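Local coordinates for phosphotriesterase family protein (Listeria monocytogenes serotype 4b str. H7858, PDB 3PNZ) that probably hydrolyses phosphorylated sugar lactones, as a zinc-dependent lactonase of the amidohydrolase fold, at residues A30-R35 and K97-D102; K47-V52 and A79-E84; W122-T127 and T163-K168. All coordinates share one frame; numbering follows the deposited sequence.

Contact 1: A30-R35 and K97-D102. With PO4 (phosphate ion), chain K.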
loop_
_atom_site.group_PDB
_atom_site.type_symbol
_atom_site.label_atom_id
_atom_site.label_comp_id
_atom_site.label_asym_id
_atom_site.label_seq_id
_atom_site.Cartn_x
_atom_site.Cartn_y
_atom_site.Cartn_z
ATOM N N ALA A 30 -6.622 0.799 15.826
ATOM C CA ALA A 30 -7.483 0.623 16.993
ATOM C C ALA A 30 -7.542 -0.835 17.423
ATOM O O ALA A 30 -7.378 -1.156 18.598
ATOM C CB ALA A 30 -8.881 1.139 16.704
ATOM N N TYR A 31 -7.779 -1.713 16.458
ATOM C CA TYR A 31 -7.903 -3.137 16.737
ATOM C C TYR A 31 -6.710 -3.666 17.538
ATOM O O TYR A 31 -6.881 -4.433 18.488
ATOM C CB TYR A 31 -8.073 -3.915 15.432
ATOM C CG TYR A 31 -8.129 -5.404 15.630
ATOM C CD1 TYR A 31 -9.342 -6.058 15.789
ATOM C CD2 TYR A 31 -6.963 -6.158 15.681
ATOM C CE1 TYR A 31 -9.395 -7.425 15.977
ATOM C CE2 TYR A 31 -7.008 -7.518 15.870
ATOM C CZ TYR A 31 -8.223 -8.148 16.019
ATOM O OH TYR A 31 -8.267 -9.512 16.203
ATOM N N TRP A 32 -5.504 -3.245 17.165
ATOM C CA TRP A 32 -4.299 -3.720 17.842
ATOM C C TRP A 32 -4.040 -2.996 19.165
ATOM O O TRP A 32 -3.637 -3.618 20.152
ATOM C CB TRP A 32 -3.084 -3.624 16.914
ATOM C CG TRP A 32 -3.155 -4.593 15.771
ATOM C CD1 TRP A 32 -3.114 -4.301 14.434
ATOM C CD2 TRP A 32 -3.283 -6.015 15.866
ATOM N NE1 TRP A 32 -3.211 -5.458 13.695
ATOM C CE2 TRP A 32 -3.313 -6.524 14.550
ATOM C CE3 TRP A 32 -3.374 -6.911 16.939
ATOM C CZ2 TRP A 32 -3.428 -7.884 14.279
ATOM C CZ3 TRP A 32 -3.491 -8.266 16.666
ATOM C CH2 TRP A 32 -3.519 -8.737 15.347
ATOM N N GLN A 33 -4.280 -1.687 19.178
ATOM C CA GLN A 33 -4.148 -0.894 20.394
ATOM C C GLN A 33 -5.035 -1.459 21.506
ATOM O O GLN A 33 -4.620 -1.564 22.661
ATOM C CB GLN A 33 -4.541 0.559 20.112
ATOM C CG GLN A 33 -4.286 1.512 21.269
ATOM C CD GLN A 33 -4.873 2.885 21.023
ATOM O OE1 GLN A 33 -5.970 3.016 20.474
ATOM N NE2 GLN A 33 -4.150 3.921 21.431
ATOM N N GLU A 34 -6.259 -1.823 21.149
ATOM C CA GLU A 34 -7.202 -2.360 22.119
ATOM C C GLU A 34 -6.750 -3.713 22.657
ATOM O O GLU A 34 -7.189 -4.134 23.727
ATOM C CB GLU A 34 -8.602 -2.455 21.509
ATOM C CG GLU A 34 -9.230 -1.083 21.249
ATOM C CD GLU A 34 -10.466 -1.145 20.373
ATOM O OE1 GLU A 34 -11.179 -2.168 20.414
ATOM O OE2 GLU A 34 -10.726 -0.162 19.642
ATOM N N ARG A 35 -5.868 -4.389 21.923
ATOM C CA ARG A 35 -5.388 -5.712 22.325
ATOM C C ARG A 35 -3.968 -5.674 22.869
ATOM O O ARG A 35 -3.328 -6.715 23.037
ATOM C CB ARG A 35 -5.481 -6.696 21.162
ATOM C CG ARG A 35 -6.899 -7.170 20.924
ATOM C CD ARG A 35 -7.079 -7.828 19.576
ATOM N NE ARG A 35 -8.470 -8.231 19.407
ATOM C CZ ARG A 35 -9.471 -7.374 19.239
ATOM N NH1 ARG A 35 -9.232 -6.066 19.215
ATOM N NH2 ARG A 35 -10.709 -7.824 19.097
ATOM N N LYS A 97 -8.662 -4.066 5.904
ATOM C CA LYS A 97 -9.057 -5.474 6.067
ATOM C C LYS A 97 -10.100 -5.635 7.188
ATOM O O LYS A 97 -9.996 -4.981 8.222
ATOM C CB LYS A 97 -7.833 -6.363 6.344
ATOM C CG LYS A 97 -6.933 -5.880 7.479
ATOM C CD LYS A 97 -5.579 -6.565 7.406
ATOM C CE LYS A 97 -4.613 -6.035 8.443
ATOM N NZ LYS A 97 -3.222 -6.541 8.195
ATOM N N SER A 98 -11.077 -6.515 6.988
ATOM C CA SER A 98 -12.277 -6.537 7.831
ATOM C C SER A 98 -12.081 -6.938 9.291
ATOM O O SER A 98 -12.886 -6.551 10.137
ATOM C CB SER A 98 -13.383 -7.396 7.215
ATOM O OG SER A 98 -13.044 -8.773 7.258
ATOM N N PHE A 99 -11.036 -7.699 9.608
ATOM C CA PHE A 99 -10.834 -8.069 11.009
ATOM C C PHE A 99 -10.537 -6.844 11.877
ATOM O O PHE A 99 -10.853 -6.825 13.065
ATOM C CB PHE A 99 -9.809 -9.214 11.191
ATOM C CG PHE A 99 -8.356 -8.782 11.184
ATOM C CD1 PHE A 99 -7.805 -8.094 12.259
ATOM C CD2 PHE A 99 -7.524 -9.126 10.126
ATOM C CE1 PHE A 99 -6.463 -7.721 12.262
ATOM C CE2 PHE A 99 -6.178 -8.755 10.123
ATOM C CZ PHE A 99 -5.650 -8.053 11.192
ATOM N N LEU A 100 -9.971 -5.805 11.268
ATOM C CA LEU A 100 -9.703 -4.552 11.975
ATOM C C LEU A 100 -10.978 -3.819 12.375
ATOM O O LEU A 100 -10.945 -2.926 13.222
ATOM C CB LEU A 100 -8.885 -3.609 11.090
ATOM C CG LEU A 100 -7.484 -4.061 10.704
ATOM C CD1 LEU A 100 -6.935 -3.118 9.639
ATOM C CD2 LEU A 100 -6.600 -4.095 11.944
ATOM N N TRP A 101 -12.091 -4.174 11.752
ATOM C CA TRP A 101 -13.308 -3.373 11.888
ATOM C C TRP A 101 -13.975 -3.504 13.254
ATOM O O TRP A 101 -14.939 -2.795 13.552
ATOM C CB TRP A 101 -14.290 -3.684 10.756
ATOM C CG TRP A 101 -13.707 -3.352 9.417
ATOM C CD1 TRP A 101 -12.557 -2.646 9.180
ATOM C CD2 TRP A 101 -14.233 -3.703 8.136
ATOM N NE1 TRP A 101 -12.335 -2.545 7.828
ATOM C CE2 TRP A 101 -13.347 -3.189 7.164
ATOM C CE3 TRP A 101 -15.359 -4.414 7.713
ATOM C CZ2 TRP A 101 -13.559 -3.358 5.798
ATOM C CZ3 TRP A 101 -15.571 -4.579 6.349
ATOM C CH2 TRP A 101 -14.674 -4.050 5.411
ATOM N N ASP A 102 -13.456 -4.401 14.085
ATOM C CA ASP A 102 -13.941 -4.529 15.453
ATOM C C ASP A 102 -13.486 -3.322 16.271
ATOM O O ASP A 102 -14.080 -2.997 17.300
ATOM C CB ASP A 102 -13.426 -5.821 16.087
ATOM C CG ASP A 102 -13.902 -6.001 17.520
ATOM O OD1 ASP A 102 -15.111 -6.250 17.723
ATOM O OD2 ASP A 102 -13.061 -5.901 18.443
HETATM P P PO4 K . -1.312 -4.566 6.620
HETATM O O1 PO4 K . -1.556 -3.244 7.312
HETATM O O2 PO4 K . -2.605 -5.029 6.004
HETATM O O3 PO4 K . -0.291 -4.435 5.527
HETATM O O4 PO4 K . -0.772 -5.572 7.606
HETATM O O HOH W 1 -8.881 -1.011 13.941
HETATM O O HOH W 2 -2.087 -5.998 11.000
HETATM O O HOH W 3 -11.117 -4.105 18.641
HETATM O O HOH W 4 -13.920 -2.315 19.975
#

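Contact 2: K47-V52 and A79-E84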
loop_
_atom_site.group_PDB
_atom_site.type_symbol
_atom_site.label_atom_id
_atom_site.label_comp_id
_atom_site.label_asym_id
_atom_site.label_seq_id
_atom_site.Cartn_x
_atom_site.Cartn_y
_atom_site.Cartn_z
ATOM N N LYS A 47 10.843 8.951 15.876
ATOM C CA LYS A 47 11.483 7.675 15.551
ATOM C C LYS A 47 11.170 7.245 14.112
ATOM O O LYS A 47 12.073 6.853 13.368
ATOM C CB LYS A 47 11.104 6.581 16.559
ATOM C CG LYS A 47 11.719 6.795 17.942
ATOM C CD LYS A 47 11.349 5.687 18.921
ATOM C CE LYS A 47 11.993 5.935 20.278
ATOM N NZ LYS A 47 11.616 4.901 21.270
ATOM N N SER A 48 9.902 7.340 13.718
ATOM C CA SER A 48 9.536 7.040 12.338
ATOM C C SER A 48 10.323 7.928 11.397
ATOM O O SER A 48 10.834 7.472 10.373
ATOM C CB SER A 48 8.036 7.215 12.109
ATOM O OG SER A 48 7.286 6.358 12.949
ATOM N N GLN A 49 10.448 9.201 11.761
ATOM C CA GLN A 49 11.157 10.154 10.916
ATOM C C GLN A 49 12.617 9.768 10.678
ATOM O O GLN A 49 13.152 9.959 9.585
ATOM C CB GLN A 49 11.056 11.570 11.493
ATOM C CG GLN A 49 11.841 12.586 10.694
ATOM C CD GLN A 49 11.507 14.014 11.083
ATOM O OE1 GLN A 49 10.418 14.293 11.593
ATOM N NE2 GLN A 49 12.442 14.924 10.842
ATOM N N LEU A 50 13.272 9.218 11.693
ATOM C CA LEU A 50 14.662 8.813 11.533
ATOM C C LEU A 50 14.818 7.738 10.449
ATOM O O LEU A 50 15.777 7.773 9.677
ATOM C CB LEU A 50 15.252 8.354 12.864
ATOM C CG LEU A 50 15.442 9.482 13.882
ATOM C CD1 LEU A 50 15.726 8.933 15.279
ATOM C CD2 LEU A 50 16.551 10.411 13.431
ATOM N N ASP A 51 13.876 6.796 10.379
ATOM C CA ASP A 51 13.907 5.803 9.302
ATOM C C ASP A 51 13.643 6.438 7.930
ATOM O O ASP A 51 14.327 6.139 6.952
ATOM C CB ASP A 51 12.906 4.672 9.554
ATOM C CG ASP A 51 13.480 3.566 10.439
ATOM O OD1 ASP A 51 13.739 2.448 9.924
ATOM O OD2 ASP A 51 13.666 3.815 11.649
ATOM N N VAL A 52 12.644 7.305 7.855
ATOM C CA VAL A 52 12.352 7.986 6.597
ATOM C C VAL A 52 13.574 8.797 6.144
ATOM O O VAL A 52 13.905 8.846 4.955
ATOM C CB VAL A 52 11.100 8.882 6.715
ATOM C CG1 VAL A 52 10.874 9.671 5.422
ATOM C CG2 VAL A 52 9.883 8.035 7.044
ATOM N N ALA A 79 2.508 14.001 7.548
ATOM C CA ALA A 79 2.716 15.234 6.792
ATOM C C ALA A 79 3.931 15.993 7.318
ATOM O O ALA A 79 4.739 16.499 6.540
ATOM C CB ALA A 79 1.465 16.115 6.838
ATOM N N GLN A 80 4.075 16.051 8.639
ATOM C CA GLN A 80 5.215 16.742 9.236
ATOM C C GLN A 80 6.534 16.058 8.875
ATOM O O GLN A 80 7.530 16.721 8.594
ATOM C CB GLN A 80 5.055 16.852 10.756
ATOM C CG GLN A 80 6.132 17.698 11.414
ATOM C CD GLN A 80 6.075 19.150 10.966
ATOM O OE1 GLN A 80 5.004 19.672 10.652
ATOM N NE2 GLN A 80 7.231 19.806 10.928
ATOM N N ILE A 81 6.536 14.727 8.860
ATOM C CA ILE A 81 7.722 13.978 8.459
ATOM C C ILE A 81 8.096 14.271 7.009
ATOM O O ILE A 81 9.266 14.486 6.687
ATOM C CB ILE A 81 7.508 12.457 8.649
ATOM C CG1 ILE A 81 7.337 12.137 10.141
ATOM C CG2 ILE A 81 8.677 11.677 8.070
ATOM C CD1 ILE A 81 7.006 10.672 10.446
ATOM N N SER A 82 7.092 14.274 6.134
ATOM C CA SER A 82 7.297 14.617 4.733
ATOM C C SER A 82 7.959 15.990 4.618
ATOM O O SER A 82 8.972 16.151 3.937
ATOM C CB SER A 82 5.963 14.630 3.989
ATOM O OG SER A 82 6.153 14.930 2.616
ATOM N N LYS A 83 7.379 16.971 5.296
ATOM C CA LYS A 83 7.929 18.324 5.283
ATOM C C LYS A 83 9.393 18.368 5.724
ATOM O O LYS A 83 10.229 18.983 5.058
ATOM C CB LYS A 83 7.089 19.249 6.162
ATOM C CG LYS A 83 7.681 20.644 6.308
ATOM C CD LYS A 83 6.598 21.703 6.392
ATOM C CE LYS A 83 5.742 21.541 7.633
ATOM N NZ LYS A 83 4.856 22.731 7.818
ATOM N N GLU A 84 9.705 17.712 6.837
ATOM C CA GLU A 84 11.054 17.767 7.403
ATOM C C GLU A 84 12.105 16.970 6.626
ATOM O O GLU A 84 13.262 17.375 6.555
ATOM C CB GLU A 84 11.052 17.356 8.883
ATOM C CG GLU A 84 10.253 18.278 9.795
ATOM C CD GLU A 84 10.456 17.964 11.266
ATOM O OE1 GLU A 84 11.592 17.608 11.644
ATOM O OE2 GLU A 84 9.482 18.072 12.042
#

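Contact 3: W122-T127 and T163-K168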
loop_
_atom_site.group_PDB
_atom_site.type_symbol
_atom_site.label_atom_id
_atom_site.label_comp_id
_atom_site.label_asym_id
_atom_site.label_seq_id
_atom_site.Cartn_x
_atom_site.Cartn_y
_atom_site.Cartn_z
ATOM N N TRP A 122 -20.377 1.071 11.395
ATOM C CA TRP A 122 -20.382 2.073 10.336
ATOM C C TRP A 122 -20.620 1.442 8.973
ATOM O O TRP A 122 -21.542 1.818 8.252
ATOM C CB TRP A 122 -19.062 2.844 10.347
ATOM C CG TRP A 122 -18.788 3.674 9.121
ATOM C CD1 TRP A 122 -19.669 4.481 8.452
ATOM C CD2 TRP A 122 -17.533 3.798 8.439
ATOM N NE1 TRP A 122 -19.038 5.088 7.388
ATOM C CE2 TRP A 122 -17.728 4.684 7.359
ATOM C CE3 TRP A 122 -16.269 3.230 8.627
ATOM C CZ2 TRP A 122 -16.702 5.024 6.478
ATOM C CZ3 TRP A 122 -15.250 3.567 7.751
ATOM C CH2 TRP A 122 -15.473 4.458 6.689
ATOM N N ILE A 123 -19.789 0.464 8.630
ATOM C CA ILE A 123 -19.817 -0.126 7.301
ATOM C C ILE A 123 -21.098 -0.917 7.054
ATOM O O ILE A 123 -21.656 -0.879 5.958
ATOM C CB ILE A 123 -18.556 -0.978 7.055
ATOM C CG1 ILE A 123 -17.325 -0.063 7.055
ATOM C CG2 ILE A 123 -18.681 -1.751 5.748
ATOM C CD1 ILE A 123 -15.986 -0.778 7.156
ATOM N N GLU A 124 -21.584 -1.599 8.085
ATOM C CA GLU A 124 -22.810 -2.375 7.964
ATOM C C GLU A 124 -24.027 -1.475 7.735
ATOM O O GLU A 124 -24.921 -1.808 6.956
ATOM C CB GLU A 124 -23.008 -3.248 9.210
ATOM C CG GLU A 124 -24.314 -4.020 9.227
ATOM C CD GLU A 124 -24.471 -4.940 8.027
ATOM O OE1 GLU A 124 -23.860 -6.030 8.032
ATOM O OE2 GLU A 124 -25.209 -4.577 7.081
ATOM N N ASN A 125 -24.043 -0.321 8.394
ATOM C CA ASN A 125 -25.225 0.538 8.389
ATOM C C ASN A 125 -25.162 1.748 7.461
ATOM O O ASN A 125 -25.997 2.650 7.543
ATOM C CB ASN A 125 -25.559 0.964 9.818
ATOM C CG ASN A 125 -25.956 -0.212 10.689
ATOM O OD1 ASN A 125 -27.061 -0.743 10.565
ATOM N ND2 ASN A 125 -25.052 -0.638 11.562
ATOM N N THR A 126 -24.183 1.757 6.563
ATOM C CA THR A 126 -24.014 2.849 5.618
ATOM C C THR A 126 -24.142 2.298 4.205
ATOM O O THR A 126 -23.628 1.218 3.910
ATOM C CB THR A 126 -22.643 3.521 5.812
ATOM O OG1 THR A 126 -22.554 4.035 7.146
ATOM C CG2 THR A 126 -22.429 4.648 4.814
ATOM N N THR A 127 -24.849 3.016 3.337
ATOM C CA THR A 127 -25.078 2.533 1.979
ATOM C C THR A 127 -23.765 2.549 1.207
ATOM O O THR A 127 -22.870 3.327 1.517
ATOM C CB THR A 127 -26.082 3.410 1.213
ATOM O OG1 THR A 127 -25.537 4.725 1.058
ATOM C CG2 THR A 127 -27.411 3.492 1.958
ATOM N N THR A 163 -15.972 -11.633 2.121
ATOM C CA THR A 163 -17.255 -11.586 2.815
ATOM C C THR A 163 -18.181 -10.583 2.134
ATOM O O THR A 163 -17.726 -9.746 1.347
ATOM C CB THR A 163 -17.081 -11.175 4.277
ATOM O OG1 THR A 163 -16.631 -9.813 4.343
ATOM C CG2 THR A 163 -16.066 -12.082 4.975
ATOM N N PRO A 164 -19.490 -10.677 2.414
ATOM C CA PRO A 164 -20.425 -9.677 1.892
ATOM C C PRO A 164 -20.012 -8.239 2.204
ATOM O O PRO A 164 -20.084 -7.399 1.310
ATOM C CB PRO A 164 -21.744 -10.043 2.580
ATOM C CG PRO A 164 -21.655 -11.539 2.735
ATOM C CD PRO A 164 -20.193 -11.802 3.063
ATOM N N LEU A 165 -19.573 -7.952 3.425
ATOM C CA LEU A 165 -19.204 -6.578 3.768
ATOM C C LEU A 165 -17.928 -6.169 3.044
ATOM O O LEU A 165 -17.787 -5.024 2.619
ATOM C CB LEU A 165 -19.031 -6.391 5.274
ATOM C CG LEU A 165 -20.307 -6.176 6.090
ATOM C CD1 LEU A 165 -19.963 -5.972 7.559
ATOM C CD2 LEU A 165 -21.091 -4.984 5.558
ATOM N N GLU A 166 -16.995 -7.106 2.908
ATOM C CA GLU A 166 -15.769 -6.804 2.178
ATOM C C GLU A 166 -16.113 -6.463 0.739
ATOM O O GLU A 166 -15.594 -5.498 0.180
ATOM C CB GLU A 166 -14.780 -7.973 2.232
ATOM C CG GLU A 166 -14.021 -8.063 3.556
ATOM C CD GLU A 166 -13.363 -9.420 3.789
ATOM O OE1 GLU A 166 -13.509 -10.329 2.949
ATOM O OE2 GLU A 166 -12.692 -9.573 4.827
ATOM N N GLU A 167 -16.988 -7.260 0.141
ATOM C CA GLU A 167 -17.424 -7.033 -1.229
ATOM C C GLU A 167 -18.060 -5.656 -1.397
ATOM O O GLU A 167 -17.827 -4.966 -2.395
ATOM C CB GLU A 167 -18.424 -8.111 -1.652
ATOM C CG GLU A 167 -18.993 -7.898 -3.036
ATOM C CD GLU A 167 -19.990 -8.968 -3.423
ATOM O OE1 GLU A 167 -19.906 -10.084 -2.867
ATOM O OE2 GLU A 167 -20.856 -8.694 -4.274
ATOM N N LYS A 168 -18.887 -5.285 -0.426
ATOM C CA LYS A 168 -19.482 -3.951 -0.384
ATOM C C LYS A 168 -18.403 -2.868 -0.464
ATOM O O LYS A 168 -18.539 -1.907 -1.240
ATOM C CB LYS A 168 -20.304 -3.790 0.895
ATOM C CG LYS A 168 -21.042 -2.456 1.038
ATOM C CD LYS A 168 -21.683 -2.375 2.434
ATOM C CE LYS A 168 -22.872 -1.426 2.476
ATOM N NZ LYS A 168 -23.539 -1.471 3.808
HETATM O O HOH W 5 -24.760 -4.083 3.789
#

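Contact 1: A30-R35 and K97-D102
The ring of Tyr31 is the bump of this contact, and the 3-10 segment 98-102 supplies the hollow. Phe99 comes over one face of that ring, leading with its CD1-CE1 edge in a T-shaped (edge-to-face) pair whose centroids lie 5.1 Å apart with planes at 70°. The carbonyl O of Phe99 approaches from the same side as its ring, 3.2 Å from Tyr31 CD1, and Asp102 CB stands at the edge of the tyrosine ring. Turning CG of Tyr31 anti to its backbone N (chi1 177°) is what sends the ring across into this niche. Phe99 CE1 also lies 3.6 Å from Trp32 CZ2, the two rings meeting obliquely, and with Tyr31 they form an aromatic cluster. Leu100 CD2 fills the corner left between Tyr31 CB and the pyrrole side of Trp32. In the amidohydrolase barrel such loops follow the C-terminal ends of strands, on the side where the metals sit; here the loop after strand 88-92 leans on helix 30-33, and Lys97 reaches from it to grip a phosphate ion, probably from the crystallisation liquor, through two oxygens. Over the other face of Tyr31 lies the guanidinium of Arg35, held by NH1 to Tyr31 O and by a salt bridge whose hydrogen bond, NH2 to Asp102 OD2, is 3.1 Å long, almost straight (173°) and meets the carboxylate from above its plane. Waters bridge the two segments: one links Tyr31 N to Leu100 O, and another joins Glu34 OE1, Arg35 NH1 and Asp102 OD2, while Glu34 OE2 accepts from Lys104 N.

Contact 2: K47-V52 and A79-E84
Gln49 reaches across to helix 79-84 and is met first by Ile81, then by Glu84. Its CB rests 4.0 Å from Ile81 CG1, with CG2 of the same isoleucine only slightly farther. CG leaves CB anti to the backbone N (chi1 177°), and the chain stays extended, carrying the amide past Ile81 to the acidic residue one turn on. There NE2 passes 3.4 Å from Glu84 CB and donates to Glu84 OE1 at 2.9 Å, the hydrogen nearly in line (168°). The bond lies in the amide plane but comes down on the carboxylate from above, the two flat groups being almost perpendicular. The amide's other atom, OE1, accepts from Lys45, which also forms a salt bridge with Glu84 OE2; Gln80 NE2 donates to that oxygen too. Behind this polar edge, Val52 CB packs 3.9 Å from Ile81 CG2, while Ile81 CD1 reaches Ser48 CB. Segments 47-52 and 79-84, from helices adjacent in the outer layer of the barrel, run at 41°, their axes approaching to 10.1 Å. Both oxygens of Glu84 are thus engaged by donors, one of them a lysine, an environment that probably stabilises the charged carboxylate at the margin of an apolar seam.

Contact 3: W122-T127 and T163-K168
Lys168 leaves its helix with CG anti to the backbone N (chi1 -177°) and stays extended to its tip, which delivers NZ to the unwinding end of helix 119-124. Leu165, one turn earlier, has CG anti to its carbonyl carbon instead (chi1 -82°), bringing CD2 to 4.0 Å from Ile123 CG2. Glu124 bends at chi2, and its side chain crosses the leucine at about a right angle, OE1 being 3.9 Å from both methyls. The ammonium group is gripped by two main-chain oxygens: it donates to Ile123 O at 2.9 Å, nearly along the C=O axis, and to Thr126 O at 2.7 Å. A water accepts its third bond, and passes on only a weak one to Glu124 OE2. Thr126 OG1 meanwhile donates to Trp122 O, so side-chain donors engage several carbonyls where the helix stops. At the start of the partner helix, Thr163 and Glu166 exchange bonds: Glu166 N to Thr163 OG1, and Thr163 N to Glu166 OE1 at 2.9 Å. One helix begins with a capping box, and its lysine binds a carbonyl of another's last turn and one of the loop that follows, consistent with C-terminal capping by a basic side chain, in the outer layer of a TIM barrel.

In the fold
Contacts 1 and 3 are joined directly, with centres about 16 Å apart. Ser98 OG lies 2.6 Å from Glu166 OE2, probably a hydrogen bond, and Trp101 packs its indole on Ile123, CD2 to CD1 at 3.5 Å, and on Leu165. The loop 97-102 thus faces helix 30-33 with some residues and the outer helices with others. Contact 2 stands apart, its centre about 25 Å from that of contact 1 and 34 Å from that of contact 3, although in sequence it is nested inside the loop that contact 1 closes. Distance to the zinc pair, bound by His22, His24, carboxylated Lys154, His187, His215 and Asp272, separates contacts 1 and 2 too: the side chain of Leu100 comes within about 8 Å of a zinc ion, that of Ser48 about 14 Å.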